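PDB 3EBV: chinitase A from Streptomyces coelicolor, which probably hydrolyses internal glycosidic bonds of chitin through its family 18 TIM-barrel domain, the part of the longer protein described here. Local coordinates for residues Q131-L136 with F163-N168; A242-L247 with G288-A293. All blocks are in the same frame, centred on the assembly; numbering follows the deposited sequence.

Contact 1 of 2, residues Q131-L136 with F163-N168; sequences QALRAL and FQTALN
L133 and R134 of helix 126-140 reach T165 and N168 of helix 161-168, two consecutive helices in the outer layer of the TIM barrel of this family 18 glycoside hydrolase. Strand 145-148 runs between them in the chain, and the pair illustrates how neighbouring barrel helices can meet through apolar atoms on the inside and polar ones further out. The apolar part is a single methyl pair: L133 CD1 lies 4.0 Å from T165 CG2, the two side chains crossing at about a right angle. On the barrel side, L133 also packs on L146 and T165 on M148 of strand 145-148. CG2 of T165, anti to the backbone N, is the branch that meets the leucine, while OG1 hydrogen-bonds to the carbonyl of G161 one helical turn earlier.

The polar part belongs to R134. Its chain bends at chi2 (-59°), carrying the guanidinium across to the C-terminal end of helix 161-168. The carboxylate of D171, just beyond that helix, forms a salt bridge with NH2, which probably helps fix the rotation of the group. Water 1 accepts a bond from R134 NE at 2.8 Å and returns a weak one to N168 O, a second link between the same two residues. Directly between them, R134 NH2 donates to N168 O over 2.9 Å, meeting a lone pair in the carbonyl plane, although the oxygen is tilted out of the guanidinium plane and the bond is bent to 134° at the hydrogen.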
# COMPACT_ATOMS: atom_id res chain seq x y z
N GLN A 131 5.86 -3.72 18.35
CA GLN A 131 5.03 -4.08 19.50
C GLN A 131 3.55 -3.87 19.18
O GLN A 131 2.72 -4.75 19.46
CB GLN A 131 5.43 -3.22 20.67
CG GLN A 131 4.56 -3.51 21.95
CD GLN A 131 4.95 -2.65 23.13
OE1 GLN A 131 6.08 -2.14 23.24
NE2 GLN A 131 3.98 -2.48 24.06
N ALA A 132 3.25 -2.73 18.56
CA ALA A 132 1.85 -2.40 18.21
C ALA A 132 1.24 -3.43 17.27
O ALA A 132 0.10 -3.89 17.44
CB ALA A 132 1.75 -1.00 17.61
N LEU A 133 2.01 -3.81 16.25
CA LEU A 133 1.49 -4.75 15.27
C LEU A 133 1.28 -6.17 15.87
O LEU A 133 0.35 -6.88 15.47
CB LEU A 133 2.39 -4.81 14.00
CG LEU A 133 2.31 -3.52 13.17
CD1 LEU A 133 3.37 -3.62 12.04
CD2 LEU A 133 0.91 -3.27 12.59
N ARG A 134 2.18 -6.58 16.78
CA ARG A 134 1.96 -7.88 17.45
C ARG A 134 0.72 -7.83 18.34
O ARG A 134 -0.03 -8.80 18.37
CB ARG A 134 3.20 -8.26 18.27
CG ARG A 134 4.42 -8.65 17.38
CD ARG A 134 4.13 -9.79 16.48
NE ARG A 134 5.33 -10.17 15.72
CZ ARG A 134 5.38 -11.14 14.80
NH1 ARG A 134 4.28 -11.83 14.46
NH2 ARG A 134 6.53 -11.41 14.17
N ALA A 135 0.52 -6.71 19.02
CA ALA A 135 -0.71 -6.56 19.85
C ALA A 135 -1.97 -6.63 18.98
O ALA A 135 -2.97 -7.30 19.30
CB ALA A 135 -0.66 -5.27 20.63
N LEU A 136 -1.92 -5.96 17.83
CA LEU A 136 -3.05 -5.96 16.89
C LEU A 136 -3.28 -7.34 16.31
O LEU A 136 -4.41 -7.82 16.24
CB LEU A 136 -2.78 -4.96 15.75
CG LEU A 136 -3.87 -4.81 14.69
CD1 LEU A 136 -5.28 -4.49 15.26
CD2 LEU A 136 -3.46 -3.74 13.63
N PHE A 163 11.72 -0.98 7.02
CA PHE A 163 12.29 -2.24 6.61
C PHE A 163 12.49 -3.13 7.86
O PHE A 163 12.13 -4.31 7.82
CB PHE A 163 13.61 -1.99 5.84
CG PHE A 163 13.95 -3.06 4.83
CD1 PHE A 163 14.54 -2.70 3.59
CD2 PHE A 163 13.69 -4.41 5.07
CE1 PHE A 163 14.89 -3.73 2.64
CE2 PHE A 163 14.03 -5.43 4.12
CZ PHE A 163 14.64 -5.05 2.90
N GLN A 164 13.03 -2.54 8.93
CA GLN A 164 13.26 -3.32 10.17
C GLN A 164 11.93 -3.85 10.69
O GLN A 164 11.83 -5.00 11.09
CB GLN A 164 13.89 -2.45 11.23
CG GLN A 164 14.31 -3.25 12.47
CD GLN A 164 15.27 -4.35 12.17
OE1 GLN A 164 14.89 -5.57 12.18
NE2 GLN A 164 16.52 -3.97 11.87
N THR A 165 10.89 -3.00 10.65
CA THR A 165 9.56 -3.41 11.12
C THR A 165 9.03 -4.54 10.29
O THR A 165 8.56 -5.57 10.79
CB THR A 165 8.58 -2.23 11.15
OG1 THR A 165 9.14 -1.17 11.94
CG2 THR A 165 7.19 -2.65 11.75
N ALA A 166 9.09 -4.36 8.95
CA ALA A 166 8.62 -5.38 8.04
C ALA A 166 9.28 -6.75 8.31
O ALA A 166 8.61 -7.80 8.36
CB ALA A 166 8.88 -4.91 6.59
N LEU A 167 10.62 -6.74 8.50
CA LEU A 167 11.33 -7.99 8.81
C LEU A 167 10.87 -8.55 10.17
O LEU A 167 10.67 -9.78 10.27
CB LEU A 167 12.83 -7.75 8.80
CG LEU A 167 13.41 -7.49 7.38
CD1 LEU A 167 14.82 -6.94 7.55
CD2 LEU A 167 13.34 -8.78 6.52
N ASN A 168 10.68 -7.66 11.15
CA ASN A 168 10.31 -8.14 12.50
C ASN A 168 8.98 -8.85 12.45
O ASN A 168 8.75 -9.80 13.21
CB ASN A 168 10.20 -6.97 13.46
CG ASN A 168 11.55 -6.37 13.83
OD1 ASN A 168 12.62 -6.94 13.51
ND2 ASN A 168 11.52 -5.23 14.54
O HOH W 1 7.98 -9.78 16.55

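Contact 2 of 2, residues A242-L247 with G288-A293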
# COMPACT_ATOMS: atom_id res chain seq x y z
N ALA A 242 6.53 -3.84 -17.67
CA ALA A 242 7.91 -4.23 -17.96
C ALA A 242 8.69 -4.56 -16.68
O ALA A 242 9.45 -5.55 -16.62
CB ALA A 242 8.61 -3.18 -18.75
N ALA A 243 8.54 -3.72 -15.65
CA ALA A 243 9.25 -4.00 -14.41
C ALA A 243 8.78 -5.34 -13.80
O ALA A 243 9.58 -6.10 -13.24
CB ALA A 243 9.01 -2.83 -13.41
N LEU A 244 7.47 -5.57 -13.84
CA LEU A 244 6.93 -6.84 -13.34
C LEU A 244 7.54 -8.02 -14.12
O LEU A 244 7.93 -9.00 -13.49
CB LEU A 244 5.40 -6.85 -13.47
CG LEU A 244 4.67 -5.88 -12.52
CD1 LEU A 244 3.21 -5.84 -13.02
CD2 LEU A 244 4.77 -6.34 -11.07
N ASP A 245 7.59 -7.88 -15.45
CA ASP A 245 8.21 -8.92 -16.31
C ASP A 245 9.67 -9.10 -15.92
O ASP A 245 10.18 -10.23 -15.88
CB ASP A 245 8.12 -8.52 -17.77
CG ASP A 245 6.70 -8.60 -18.31
OD1 ASP A 245 5.81 -9.15 -17.60
OD2 ASP A 245 6.55 -8.13 -19.45
N CYS A 246 10.37 -8.00 -15.73
CA CYS A 246 11.80 -8.10 -15.48
C CYS A 246 12.07 -8.89 -14.20
O CYS A 246 12.91 -9.84 -14.15
CB CYS A 246 12.39 -6.69 -15.44
SG CYS A 246 14.16 -6.61 -15.00
N LEU A 247 11.34 -8.55 -13.14
CA LEU A 247 11.54 -9.20 -11.84
C LEU A 247 11.04 -10.65 -11.86
O LEU A 247 11.68 -11.50 -11.26
CB LEU A 247 10.78 -8.42 -10.75
CG LEU A 247 11.43 -7.05 -10.46
CD1 LEU A 247 10.42 -6.13 -9.67
CD2 LEU A 247 12.71 -7.18 -9.66
N GLY A 288 -3.73 -4.18 -14.10
CA GLY A 288 -4.55 -5.28 -13.55
C GLY A 288 -4.53 -6.53 -14.43
O GLY A 288 -4.32 -7.64 -13.91
N ALA A 289 -4.73 -6.35 -15.74
CA ALA A 289 -4.70 -7.49 -16.66
C ALA A 289 -3.32 -8.15 -16.56
O ALA A 289 -3.22 -9.38 -16.54
CB ALA A 289 -4.96 -7.05 -18.09
N HIS A 290 -2.27 -7.34 -16.48
CA HIS A 290 -0.91 -7.91 -16.51
C HIS A 290 -0.61 -8.69 -15.23
O HIS A 290 -0.05 -9.81 -15.27
CB HIS A 290 0.13 -6.83 -16.72
CG HIS A 290 1.40 -7.36 -17.31
ND1 HIS A 290 1.50 -7.67 -18.65
CD2 HIS A 290 2.60 -7.66 -16.76
CE1 HIS A 290 2.72 -8.12 -18.90
NE2 HIS A 290 3.41 -8.13 -17.77
N VAL A 291 -0.98 -8.11 -14.09
CA VAL A 291 -0.74 -8.76 -12.79
C VAL A 291 -1.54 -10.06 -12.70
O VAL A 291 -1.01 -11.09 -12.24
CB VAL A 291 -1.07 -7.81 -11.61
CG1 VAL A 291 -1.15 -8.55 -10.25
CG2 VAL A 291 -0.03 -6.67 -11.54
N HIS A 292 -2.80 -10.04 -13.14
CA HIS A 292 -3.68 -11.20 -13.03
C HIS A 292 -3.35 -12.27 -14.06
O HIS A 292 -3.91 -13.38 -14.02
CB HIS A 292 -5.14 -10.77 -13.07
CG HIS A 292 -5.49 -9.89 -11.91
ND1 HIS A 292 -6.29 -8.76 -12.01
CD2 HIS A 292 -5.09 -9.96 -10.61
CE1 HIS A 292 -6.37 -8.19 -10.83
NE2 HIS A 292 -5.66 -8.89 -9.96
N ALA A 293 -2.45 -11.94 -14.98
CA ALA A 293 -1.88 -12.94 -15.90
C ALA A 293 -0.53 -13.50 -15.42
O ALA A 293 -0.02 -14.45 -16.05
CB ALA A 293 -1.75 -12.36 -17.28
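The imidazole of H290 points its NE2 corner at the carboxylate of D245, and the two side chains cross at about a right angle. NE2 donates to D245 OD1 over 2.6 Å in a nearly straight bond, 170° at the hydrogen. The acceptor lies close to the ring plane, whereas the imidazole nitrogen meets OD1 on its syn side but tilted out of the carboxylate plane; the two planes stand 47° apart. With CG anti to its backbone N (chi1 -156°), H290 extends its ring from helix 282-292 across to helix 237-249. These are outer helices of the TIM barrel, with strand 267-271 and the short helix 273-278 between them in the chain, and here their segments run almost parallel with axes 10.7 Å apart. The other carboxylate oxygen, OD2, takes a hydrogen bond from N252, which leaves each carboxylate oxygen with a hydrogen-bond partner. Beside the polar pair L244 projects toward the other helix: its CD1 sits 4.2 Å from H290 CD2, at the edge of the ring, and 3.7 Å from V291 CG2. The leucine and valine cross obliquely, and L244 also rests on L221 of strand 219-224.

Both contacts join helices on the outside of the same barrel, but they share no helix and their centres lie about 29 Å apart, with no touch between them. Contact 2 is buried, with 172 Å² between its segments; contact 1 is only partly buried, with 110 Å², yet their centres lie at similar distances from the centre of the chain, about 17 and 16 Å. A leucine methyl facing a methyl of the partner helix recurs in both. The polar chemistry differs: 131-136 reaches the main chain at a helix end, with a water alongside, whereas 242-247 and 288-293 are linked side chain to side chain, imidazole to carboxylate, close to the C246–C253 disulfide.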